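Side-chain contact in putative TetR-family transcriptional regulator (Syntrophomonas wolfei subsp. wolfei, PDB 3LWJ), which probably binds DNA through an N-terminal helix-turn-helix domain and regulates transcription: residues G47-Y50 with N51-D55. Sequence-based numbering, arbitrary orientation. Where two conformers were deposited one is given.
Sequences GTFY and NYFVD
The C-terminal end of helix 46-52, the second helix of the predicted helix-turn-helix, closes where F49 and F53 meet. F49 O accepts two backbone bonds there, from F53 N at 2.9 Å and from Y52 N, so that one oxygen holds both N-H groups. The bond from Y52 N to F49 O and the one from N51 N to T48 O (2.9 Å) each span three residues, i to i+3, whereas F53 N to F49 O spans four. The phenyl groups of F49 and F53 cross at about a right angle as side chains, but their ring planes stand at 56°, an oblique pairing with centroids 5.8 Å apart. F49 has CG anti to the backbone N (chi1 177°), which carries the far end of its ring back toward F53, and its CZ lies 3.9 Å from F53 CB. Residues I17, I35, I38, I39 and I59 of the three surrounding helices also touch the F49 side chain. With F49 replaced by alanine, a gap is likely to open among these isoleucines, and F53 CB would probably lose its aromatic neighbour. On the other flank, T48 and Y52 run side by side: T48 CG2 lies in the plane of the Y52 ring, 3.7 Å from Y52 CE2 at its edge, and R13 touches both residues. The chain leaves the helix past Y50, with V54 O at the edge of its ring; Y50 CA is 3.3 Å from F53 O in a nearly straight CA-H...O contact (178°). D55 then caps helix 56-79 through OD1 to D58 N. Two buried phenylalanines beside an exposed Y50 fit a recognition helix packed against helices 10-28 and 35-42 and the start of helix 56-79, as in TetR-type DNA-binding domains.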
ATOM      1  N   GLY A  47     -21.487 -29.565  -9.599  1.00 51.20           N
ATOM      2  CA  GLY A  47     -20.895 -30.653  -8.803  1.00 51.33           C
ATOM      3  C   GLY A  47     -19.372 -30.797  -8.868  1.00 51.60           C
ATOM      4  O   GLY A  47     -18.732 -30.996  -7.832  1.00 51.69           O
ATOM      5  N   THR A  48     -18.790 -30.713 -10.071  1.00 50.94           N
ATOM      6  CA  THR A  48     -17.318 -30.774 -10.249  1.00 50.03           C
ATOM      7  C   THR A  48     -16.615 -29.528  -9.700  1.00 48.85           C
ATOM      8  O   THR A  48     -15.547 -29.622  -9.081  1.00 46.04           O
ATOM      9  CB  THR A  48     -16.907 -30.886 -11.731  1.00 49.54           C
ATOM     10  OG1 THR A  48     -17.692 -31.896 -12.374  1.00 51.50           O
ATOM     11  CG2 THR A  48     -15.423 -31.225 -11.848  1.00 47.64           C
ATOM     12  N   PHE A  49     -17.202 -28.363  -9.963  1.00 48.21           N
ATOM     13  CA  PHE A  49     -16.705 -27.113  -9.388  1.00 47.13           C
ATOM     14  C   PHE A  49     -16.413 -27.269  -7.882  1.00 46.27           C
ATOM     15  O   PHE A  49     -15.354 -26.840  -7.399  1.00 46.71           O
ATOM     16  CB  PHE A  49     -17.716 -25.979  -9.607  1.00 46.79           C
ATOM     17  CG  PHE A  49     -17.297 -24.678  -8.989  1.00 45.04           C
ATOM     18  CD1 PHE A  49     -16.495 -23.794  -9.694  1.00 39.38           C
ATOM     19  CD2 PHE A  49     -17.692 -24.349  -7.692  1.00 45.78           C
ATOM     20  CE1 PHE A  49     -16.096 -22.596  -9.125  1.00 43.71           C
ATOM     21  CE2 PHE A  49     -17.295 -23.143  -7.105  1.00 50.13           C
ATOM     22  CZ  PHE A  49     -16.493 -22.265  -7.824  1.00 46.66           C
ATOM     23  N   TYR A  50     -17.351 -27.887  -7.159  1.00 44.68           N
ATOM     24  CA  TYR A  50     -17.234 -28.062  -5.705  1.00 43.84           C
ATOM     25  C   TYR A  50     -16.202 -29.112  -5.242  1.00 42.23           C
ATOM     26  O   TYR A  50     -15.861 -29.162  -4.049  1.00 40.80           O
ATOM     27  CB  TYR A  50     -18.601 -28.370  -5.095  1.00 44.61           C
ATOM     28  CG  TYR A  50     -19.511 -27.166  -4.989  1.00 47.74           C
ATOM     29  CD1 TYR A  50     -19.215 -26.122  -4.114  1.00 42.52           C
ATOM     30  CD2 TYR A  50     -20.685 -27.090  -5.737  1.00 51.39           C
ATOM     31  CE1 TYR A  50     -20.054 -25.026  -4.007  1.00 46.70           C
ATOM     32  CE2 TYR A  50     -21.531 -26.000  -5.630  1.00 49.75           C
ATOM     33  CZ  TYR A  50     -21.211 -24.975  -4.767  1.00 47.04           C
ATOM     34  OH  TYR A  50     -22.051 -23.898  -4.665  1.00 48.50           O
ATOM     35  N   ASN A  51     -15.707 -29.936  -6.169  1.00 40.54           N
ATOM     36  CA  ASN A  51     -14.558 -30.795  -5.889  1.00 39.16           C
ATOM     37  C   ASN A  51     -13.309 -29.956  -5.679  1.00 38.48           C
ATOM     38  O   ASN A  51     -12.391 -30.403  -5.003  1.00 38.58           O
ATOM     39  CB  ASN A  51     -14.316 -31.822  -7.017  1.00 39.28           C
ATOM     40  CG  ASN A  51     -15.375 -32.923  -7.061  1.00 41.57           C
ATOM     41  OD1 ASN A  51     -16.028 -33.222  -6.059  1.00 33.91           O
ATOM     42  ND2 ASN A  51     -15.530 -33.544  -8.228  1.00 45.40           N
ATOM     43  N   TYR A  52     -13.294 -28.744  -6.250  1.00 37.92           N
ATOM     44  CA  TYR A  52     -12.150 -27.808  -6.165  1.00 38.84           C
ATOM     45  C   TYR A  52     -12.365 -26.608  -5.204  1.00 38.04           C
ATOM     46  O   TYR A  52     -11.454 -26.248  -4.439  1.00 35.18           O
ATOM     47  CB  TYR A  52     -11.797 -27.258  -7.570  1.00 38.56           C
ATOM     48  CG  TYR A  52     -11.535 -28.321  -8.621  1.00 40.68           C
ATOM     49  CD1 TYR A  52     -10.256 -28.859  -8.810  1.00 41.28           C
ATOM     50  CD2 TYR A  52     -12.572 -28.786  -9.428  1.00 43.88           C
ATOM     51  CE1 TYR A  52     -10.027 -29.839  -9.772  1.00 44.51           C
ATOM     52  CE2 TYR A  52     -12.360 -29.761 -10.384  1.00 47.02           C
ATOM     53  CZ  TYR A  52     -11.091 -30.285 -10.553  1.00 46.32           C
ATOM     54  OH  TYR A  52     -10.907 -31.240 -11.516  1.00 45.39           O
ATOM     55  N   PHE A  53     -13.551 -25.986  -5.271  1.00 37.81           N
ATOM     56  CA  PHE A  53     -13.821 -24.722  -4.561  1.00 36.68           C
ATOM     57  C   PHE A  53     -15.214 -24.679  -3.928  1.00 36.91           C
ATOM     58  O   PHE A  53     -16.200 -25.170  -4.504  1.00 35.24           O
ATOM     59  CB  PHE A  53     -13.672 -23.514  -5.505  1.00 36.53           C
ATOM     60  CG  PHE A  53     -12.404 -23.530  -6.327  1.00 31.58           C
ATOM     61  CD1 PHE A  53     -11.168 -23.351  -5.718  1.00 27.17           C
ATOM     62  CD2 PHE A  53     -12.450 -23.719  -7.706  1.00 29.55           C
ATOM     63  CE1 PHE A  53     -10.003 -23.359  -6.481  1.00 26.40           C
ATOM     64  CE2 PHE A  53     -11.288 -23.741  -8.473  1.00 31.64           C
ATOM     65  CZ  PHE A  53     -10.060 -23.554  -7.861  1.00 25.26           C
ATOM     66  N   VAL A  54     -15.281 -24.054  -2.752  1.00 35.59           N
ATOM     67  CA  VAL A  54     -16.543 -23.945  -2.021  0.50 36.03           C
ATOM     68  C   VAL A  54     -17.223 -22.588  -2.307  1.00 34.39           C
ATOM     69  O   VAL A  54     -18.458 -22.488  -2.268  1.00 35.39           O
ATOM     70  CB  VAL A  54     -16.363 -24.184  -0.487  0.50 37.17           C
ATOM     71  CG1 VAL A  54     -17.690 -24.584   0.143  0.50 36.59           C
ATOM     72  CG2 VAL A  54     -15.323 -25.275  -0.208  0.50 36.88           C
ATOM     73  N   ASP A  55     -16.430 -21.564  -2.643  1.00 30.34           N
ATOM     74  CA  ASP A  55     -16.929 -20.199  -2.943  1.00 27.95           C
ATOM     75  C   ASP A  55     -15.865 -19.301  -3.662  1.00 28.05           C
ATOM     76  O   ASP A  55     -14.816 -19.808  -4.051  1.00 29.18           O
ATOM     77  CB  ASP A  55     -17.492 -19.533  -1.661  1.00 25.32           C
ATOM     78  CG  ASP A  55     -16.433 -19.104  -0.676  1.00 26.37           C
ATOM     79  OD1 ASP A  55     -15.234 -19.030  -1.017  1.00 24.66           O
ATOM     80  OD2 ASP A  55     -16.823 -18.779   0.473  1.00 25.32           O
TER